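Local coordinates for putative P450-like enzyme (Streptomyces himastatinicus ATCC 53653, PDB 5Z9J), which binds heme b, whose iron it ligates axially, and probably acts as a cytochrome P450 monooxygenase, at residues A[151-154]-A[155-159]; A[133-136]-A[137-141]; A[48-51]-A[52-55]. All coordinates share one frame; numbering follows the deposited sequence.

Contacts 1 and 2 are neighbours on consecutive helices, 147-163 and 132-142, and they touch where Phe152 packs on Ser139 and Leu135. Contact 2 is the buried one of the three: its side chains are mostly apolar, and Ile138 touches the heme. Contact 1 is split between an aromatic side turned to the protein interior and a charged side holding Arg153 and Asp157. Contact 3, residues 48-55, lies across the centre of the chain from contact 2 and about 31 Å from either of the others, centre to centre. It is a turn leading into a strand, where an asparagine side chain accepts from a backbone N-H of its turn, near the heme-binding residues Arg289 and His345.

Contact 1: residues A[151-154]-A[155-159]; sequences LFRQ and WMDKM
Leu151 and Trp155 sit one turn apart on helix 147-163, joined by the bond from Trp155 N to Leu151 O at 3.2 Å, while several neighbouring backbone bonds, such as Asp157 N to Arg153 O, are weak. The same Leu151 O lies over one face of the indole, 3.2 Å above its plane and offset toward the rim. The leucine branches follow the indole: CD1 reaches Trp155 NE1 at 3.3 Å, and CD2 meets Trp155 CZ2. Beyond the six-membered ring stands Phe152, turned by 38°, with its CE1 3.7 Å from Trp155 CZ3; the pair meets obliquely. Glu188 of helix 172-202 accepts the indole N-H, so this broad side chain can be buried with its polar atom paired. On the outer side, Arg153 bends at chi2 (97°), carrying its long chain forward one turn until NH1 lies 2.7 Å from Asp157 OD1. Their planes stand 82° apart, so one nitrogen makes the salt bridge, with Asp157 OD2 over a guanidinium face. The helix is thus two-sided: leucine and aromatic surface packs against the neighbouring helices, while the exposed ion pair remains accessible to water, which probably tempers its strength.

Contact 2: residues A[133-136]-A[137-141]; sequences LPLI and MISDL
Ser139 turns its hydroxyl back along helix 132-142 onto Leu135, one turn earlier. With OG anti to its own carbonyl carbon (chi1 -58°), the side chain folds against the backbone, and OG donates to Leu135 O at 2.6 Å. Ser139 N also donates to that oxygen, at 3.0 Å, and the two donors approach from opposite faces of the carbonyl plane. Serine suits a buried helix position because its hydroxyl can be satisfied by the helix itself; the side chain also touches Phe152 and Arg149 of the following helix.

In two other pairs the side chains run alongside each other in the same direction. Leu133 and Met137 lie together with CD1 of the leucine 4.1 Å from CG of the methionine, a loose apolar contact, and the methionine chain, bent at chi2 and chi3, leads away and also touches Met102 and Leu352. Ile136 and Asp140 form a mixed pair: Ile136 CG2 is 3.7 Å from Asp140 OD2, while OD1 of the aspartate makes a salt bridge with Arg149. Ile138 lays its CG1 against Pro134 O at 3.2 Å, and its side chain touches the heme, an apolar neighbour for the largely apolar macrocycle. Pro134 lacks an amide hydrogen, which costs little near the start of the helix, where N-H groups have no helical acceptor.

Ile138 therefore meets the heme while Leu133 and Met137 pack on adjoining helices, and the buried polar groups are paired: the serine hydroxyl with the backbone, and the carboxylate with an arginine whose charge probably stabilises its anionic form.

Contact 3: residues A[48-51]-A[52-55]; sequences LSNP and KVFS
Asn50 and Val53 meet in a tight turn that leads from helix 41-48 into strand 54-55, an outermost strand of the mixed P450 beta sheet. The turn is closed by Phe54 N, which donates to Asn50 O at 2.8 Å in the plane of the carbonyl, a five-residue alpha-turn; Val53 N gives the same oxygen a second, weak bond.

Asn50 CB lies 4.0 Å from Phe54 CD2, beside the ring. CG, anti to the backbone N (chi1 -167°), swings the amide across the valine and comes 3.7 Å from Val53 CB. At the tip the two branches part in role: OD1 accepts from Val53 N at 3.2 Å, with the donor standing above the amide's carbonyl plane, while ND2 rests on the valine hydrocarbon, 3.7 Å from CG2. Asparagine suits this place because its short arm carries an acceptor just far enough to reach an amide three residues on.

Pro51, with its phi held near -72°, fits the next position of the turn, and its ring packs on Ile344. Lys52, exposed, bends at chi2 and chi3, as a surface charge can. The strand then pairs Ser55 with Ala290, and Ser55 OG is bonded to Asp79. Phe54 is buried against Val295 and Val297; Val53 CG1 sits 3.6 Å above one face of its ring, and Asn50 O lies at the ring edge, 3.6 Å from CD2.

Contact 1: residues A[151-154]-A[155-159]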
loop_
_atom_site.group_PDB
_atom_site.type_symbol
_atom_site.label_atom_id
_atom_site.label_comp_id
_atom_site.label_asym_id
_atom_site.label_seq_id
_atom_site.Cartn_x
_atom_site.Cartn_y
_atom_site.Cartn_z
ATOM N N LEU A 151 13.418 6.598 -12.933
ATOM C CA LEU A 151 13.377 5.217 -13.373
ATOM C C LEU A 151 12.329 4.446 -12.565
ATOM O O LEU A 151 11.678 3.535 -13.084
ATOM C CB LEU A 151 14.760 4.583 -13.233
ATOM C CG LEU A 151 14.899 3.104 -13.570
ATOM C CD1 LEU A 151 14.402 2.890 -14.989
ATOM C CD2 LEU A 151 16.354 2.649 -13.423
ATOM N N PHE A 152 12.137 4.855 -11.313
ATOM C CA PHE A 152 11.151 4.216 -10.436
ATOM C C PHE A 152 9.693 4.581 -10.770
ATOM O O PHE A 152 8.800 3.718 -10.720
ATOM C CB PHE A 152 11.448 4.575 -8.971
ATOM C CG PHE A 152 12.745 3.998 -8.438
ATOM C CD1 PHE A 152 13.479 3.082 -9.173
ATOM C CD2 PHE A 152 13.227 4.375 -7.193
ATOM C CE1 PHE A 152 14.671 2.553 -8.667
ATOM C CE2 PHE A 152 14.412 3.852 -6.681
ATOM C CZ PHE A 152 15.132 2.942 -7.418
ATOM N N ARG A 153 9.443 5.845 -11.110
ATOM C CA ARG A 153 8.078 6.244 -11.443
ATOM C C ARG A 153 7.642 5.577 -12.749
ATOM O O ARG A 153 6.463 5.207 -12.905
ATOM C CB ARG A 153 7.965 7.770 -11.547
ATOM C CG ARG A 153 6.579 8.276 -11.873
ATOM C CD ARG A 153 5.855 8.679 -10.596
ATOM N NE ARG A 153 4.452 9.052 -10.779
ATOM C CZ ARG A 153 3.445 8.198 -10.940
ATOM N NH1 ARG A 153 3.654 6.888 -10.946
ATOM N NH2 ARG A 153 2.216 8.663 -11.089
ATOM N N GLN A 154 8.618 5.335 -13.630
ATOM C CA GLN A 154 8.408 4.575 -14.854
ATOM C C GLN A 154 7.977 3.149 -14.550
ATOM O O GLN A 154 6.967 2.668 -15.065
ATOM C CB GLN A 154 9.701 4.549 -15.681
ATOM C CG GLN A 154 9.566 3.880 -17.036
ATOM C CD GLN A 154 10.832 3.961 -17.879
ATOM O OE1 GLN A 154 11.785 4.675 -17.542
ATOM N NE2 GLN A 154 10.843 3.228 -18.988
ATOM N N TRP A 155 8.740 2.493 -13.681
ATOM C CA TRP A 155 8.453 1.127 -13.284
ATOM C C TRP A 155 7.107 1.022 -12.575
ATOM O O TRP A 155 6.407 0.023 -12.715
ATOM C CB TRP A 155 9.544 0.591 -12.351
ATOM C CG TRP A 155 10.898 0.384 -12.969
ATOM C CD1 TRP A 155 11.225 0.442 -14.289
ATOM C CD2 TRP A 155 12.103 0.058 -12.268
ATOM N NE1 TRP A 155 12.573 0.183 -14.455
ATOM C CE2 TRP A 155 13.129 -0.055 -13.226
ATOM C CE3 TRP A 155 12.412 -0.140 -10.916
ATOM C CZ2 TRP A 155 14.439 -0.366 -12.876
ATOM C CZ3 TRP A 155 13.717 -0.447 -10.571
ATOM C CH2 TRP A 155 14.713 -0.553 -11.547
ATOM N N MET A 156 6.704 2.094 -11.902
ATOM C CA MET A 156 5.525 2.052 -11.063
ATOM C C MET A 156 4.247 2.250 -11.860
ATOM O O MET A 156 3.168 1.905 -11.385
ATOM C CB MET A 156 5.639 3.133 -9.972
ATOM C CG MET A 156 4.439 3.304 -9.013
ATOM S SD MET A 156 4.343 1.944 -7.809
ATOM C CE MET A 156 6.015 1.993 -7.172
ATOM N N ASP A 157 4.368 2.671 -13.113
ATOM C CA ASP A 157 3.186 2.749 -13.961
ATOM C C ASP A 157 2.985 1.466 -14.735
ATOM O O ASP A 157 1.849 1.112 -15.055
ATOM C CB ASP A 157 3.295 3.915 -14.926
ATOM C CG ASP A 157 3.216 5.214 -14.231
ATOM O OD1 ASP A 157 3.217 5.213 -12.983
ATOM O OD2 ASP A 157 3.164 6.226 -14.925
ATOM N N LYS A 158 4.082 0.763 -14.999
ATOM C CA LYS A 158 4.027 -0.565 -15.580
ATOM C C LYS A 158 3.393 -1.550 -14.600
ATOM O O LYS A 158 2.633 -2.441 -14.985
ATOM C CB LYS A 158 5.419 -1.030 -15.993
ATOM C CG LYS A 158 5.968 -0.300 -17.219
ATOM C CD LYS A 158 7.365 -0.788 -17.570
ATOM C CE LYS A 158 7.909 -0.112 -18.817
ATOM N NZ LYS A 158 9.280 -0.627 -19.199
ATOM N N MET A 159 3.738 -1.398 -13.328
ATOM C CA MET A 159 3.191 -2.255 -12.300
ATOM C C MET A 159 1.759 -1.829 -11.943
ATOM O O MET A 159 0.938 -2.666 -11.579
ATOM C CB MET A 159 4.109 -2.246 -11.074
ATOM C CG MET A 159 5.427 -2.972 -11.329
ATOM S SD MET A 159 6.633 -2.943 -9.984
ATOM C CE MET A 159 7.125 -1.223 -9.926
#

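Contact 2: residues A[133-136]-A[137-141]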
loop_
_atom_site.group_PDB
_atom_site.type_symbol
_atom_site.label_atom_id
_atom_site.label_comp_id
_atom_site.label_asym_id
_atom_site.label_seq_id
_atom_site.Cartn_x
_atom_site.Cartn_y
_atom_site.Cartn_z
ATOM N N LEU A 133 6.228 12.625 -2.542
ATOM C CA LEU A 133 6.838 12.592 -1.207
ATOM C C LEU A 133 7.223 11.165 -0.749
ATOM O O LEU A 133 8.420 10.915 -0.514
ATOM C CB LEU A 133 5.931 13.286 -0.162
ATOM C CG LEU A 133 6.385 13.085 1.288
ATOM C CD1 LEU A 133 7.774 13.772 1.515
ATOM C CD2 LEU A 133 5.382 13.637 2.272
ATOM N N PRO A 134 6.267 10.200 -0.711
ATOM C CA PRO A 134 6.640 8.832 -0.304
ATOM C C PRO A 134 7.590 8.164 -1.280
ATOM O O PRO A 134 8.398 7.349 -0.867
ATOM C CB PRO A 134 5.305 8.098 -0.296
ATOM C CG PRO A 134 4.396 8.941 -1.124
ATOM C CD PRO A 134 4.821 10.301 -0.983
ATOM N N LEU A 135 7.503 8.513 -2.548
ATOM C CA LEU A 135 8.447 8.008 -3.516
ATOM C C LEU A 135 9.866 8.512 -3.190
ATOM O O LEU A 135 10.840 7.756 -3.223
ATOM C CB LEU A 135 8.060 8.415 -4.937
ATOM C CG LEU A 135 9.139 7.869 -5.910
ATOM C CD1 LEU A 135 9.246 6.339 -5.749
ATOM C CD2 LEU A 135 8.938 8.255 -7.341
ATOM N N ILE A 136 9.990 9.802 -2.936
ATOM C CA ILE A 136 11.277 10.385 -2.604
ATOM C C ILE A 136 11.881 9.780 -1.317
ATOM O O ILE A 136 13.087 9.468 -1.269
ATOM C CB ILE A 136 11.188 11.905 -2.482
ATOM C CG1 ILE A 136 10.946 12.530 -3.858
ATOM C CG2 ILE A 136 12.486 12.491 -1.905
ATOM C CD1 ILE A 136 10.630 14.028 -3.807
ATOM N N MET A 137 11.045 9.603 -0.303
ATOM C CA MET A 137 11.454 9.056 0.989
ATOM C C MET A 137 12.014 7.667 0.865
ATOM O O MET A 137 12.982 7.318 1.555
ATOM C CB MET A 137 10.280 9.037 1.980
ATOM C CG MET A 137 9.865 10.403 2.502
ATOM S SD MET A 137 11.155 11.269 3.436
ATOM C CE MET A 137 11.285 10.306 4.937
ATOM N N ILE A 138 11.363 6.833 0.061
ATOM C CA ILE A 138 11.824 5.471 -0.090
ATOM C C ILE A 138 13.079 5.462 -0.957
ATOM O O ILE A 138 13.963 4.696 -0.722
ATOM C CB ILE A 138 10.782 4.553 -0.695
ATOM C CG1 ILE A 138 9.527 4.527 0.224
ATOM C CG2 ILE A 138 11.297 3.141 -0.719
ATOM C CD1 ILE A 138 8.398 3.720 -0.370
ATOM N N SER A 139 13.124 6.328 -1.948
ATOM C CA SER A 139 14.298 6.384 -2.838
ATOM C C SER A 139 15.526 6.750 -2.025
ATOM O O SER A 139 16.534 6.052 -2.103
ATOM C CB SER A 139 14.043 7.371 -3.972
ATOM O OG SER A 139 12.876 7.003 -4.698
ATOM N N ASP A 140 15.411 7.753 -1.166
ATOM C CA ASP A 140 16.507 8.152 -0.300
ATOM C C ASP A 140 16.854 7.032 0.669
ATOM O O ASP A 140 18.018 6.733 0.864
ATOM C CB ASP A 140 16.142 9.394 0.510
ATOM C CG ASP A 140 16.030 10.618 -0.332
ATOM O OD1 ASP A 140 16.464 10.557 -1.494
ATOM O OD2 ASP A 140 15.488 11.633 0.143
ATOM N N LEU A 141 15.854 6.339 1.203
ATOM C CA LEU A 141 16.156 5.277 2.149
ATOM C C LEU A 141 17.002 4.178 1.480
ATOM O O LEU A 141 17.967 3.660 2.065
ATOM C CB LEU A 141 14.878 4.708 2.736
ATOM C CG LEU A 141 15.120 3.447 3.565
ATOM C CD1 LEU A 141 16.151 3.744 4.659
ATOM C CD2 LEU A 141 13.837 2.973 4.159
#

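Contact 3: residues A[48-51]-A[52-55]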
loop_
_atom_site.group_PDB
_atom_site.type_symbol
_atom_site.label_atom_id
_atom_site.label_comp_id
_atom_site.label_asym_id
_atom_site.label_seq_id
_atom_site.Cartn_x
_atom_site.Cartn_y
_atom_site.Cartn_z
ATOM N N LEU A 48 -6.415 -13.524 8.257
ATOM C CA LEU A 48 -5.072 -12.893 8.203
ATOM C C LEU A 48 -4.177 -13.484 9.314
ATOM O O LEU A 48 -2.965 -13.567 9.129
ATOM C CB LEU A 48 -5.184 -11.361 8.336
ATOM C CG LEU A 48 -5.928 -10.630 7.215
ATOM C CD1 LEU A 48 -6.047 -9.138 7.538
ATOM C CD2 LEU A 48 -5.192 -10.794 5.853
ATOM N N SER A 49 -4.783 -13.907 10.441
ATOM C CA SER A 49 -4.026 -14.508 11.548
ATOM C C SER A 49 -3.813 -16.027 11.416
ATOM O O SER A 49 -3.257 -16.672 12.303
ATOM C CB SER A 49 -4.717 -14.211 12.883
ATOM O OG SER A 49 -4.853 -12.822 13.019
ATOM N N ASN A 50 -4.295 -16.595 10.323
ATOM C CA ASN A 50 -4.128 -17.997 10.084
ATOM C C ASN A 50 -3.358 -18.233 8.790
ATOM O O ASN A 50 -3.932 -18.744 7.821
ATOM C CB ASN A 50 -5.502 -18.670 10.011
ATOM C CG ASN A 50 -5.411 -20.170 10.064
ATOM O OD1 ASN A 50 -4.325 -20.734 9.915
ATOM N ND2 ASN A 50 -6.546 -20.832 10.269
ATOM N N PRO A 51 -2.048 -17.897 8.773
ATOM C CA PRO A 51 -1.291 -18.049 7.515
ATOM C C PRO A 51 -1.004 -19.504 7.123
ATOM O O PRO A 51 -0.793 -19.758 5.940
ATOM C CB PRO A 51 0.013 -17.282 7.791
ATOM C CG PRO A 51 0.200 -17.397 9.237
ATOM C CD PRO A 51 -1.203 -17.358 9.851
ATOM N N LYS A 52 -0.981 -20.421 8.083
ATOM C CA LYS A 52 -0.759 -21.835 7.801
ATOM C C LYS A 52 -1.887 -22.351 6.900
ATOM O O LYS A 52 -1.667 -23.162 6.010
ATOM C CB LYS A 52 -0.685 -22.657 9.097
ATOM C CG LYS A 52 0.504 -22.303 10.010
ATOM C CD LYS A 52 0.071 -21.784 11.386
ATOM C CE LYS A 52 -1.175 -22.494 11.905
ATOM N NZ LYS A 52 -1.658 -21.981 13.240
ATOM N N VAL A 53 -3.109 -21.904 7.159
ATOM C CA VAL A 53 -4.244 -22.285 6.329
ATOM C C VAL A 53 -4.453 -21.336 5.128
ATOM O O VAL A 53 -4.808 -21.785 4.036
ATOM C CB VAL A 53 -5.539 -22.390 7.165
ATOM C CG1 VAL A 53 -6.743 -22.482 6.251
ATOM C CG2 VAL A 53 -5.471 -23.636 8.077
ATOM N N PHE A 54 -4.279 -20.028 5.329
ATOM C CA PHE A 54 -4.498 -19.061 4.244
ATOM C C PHE A 54 -3.199 -18.456 3.723
ATOM O O PHE A 54 -2.744 -17.435 4.214
ATOM C CB PHE A 54 -5.455 -17.972 4.705
ATOM C CG PHE A 54 -6.844 -18.505 5.034
ATOM C CD1 PHE A 54 -7.780 -18.754 4.023
ATOM C CD2 PHE A 54 -7.186 -18.797 6.342
ATOM C CE1 PHE A 54 -9.081 -19.253 4.350
ATOM C CE2 PHE A 54 -8.468 -19.313 6.673
ATOM C CZ PHE A 54 -9.406 -19.536 5.670
ATOM N N SER A 55 -2.647 -19.087 2.699
ATOM C CA SER A 55 -1.343 -18.726 2.181
ATOM C C SER A 55 -1.317 -17.368 1.489
ATOM O O SER A 55 -2.257 -16.957 0.829
ATOM C CB SER A 55 -0.886 -19.822 1.212
ATOM O OG SER A 55 0.341 -19.493 0.605
#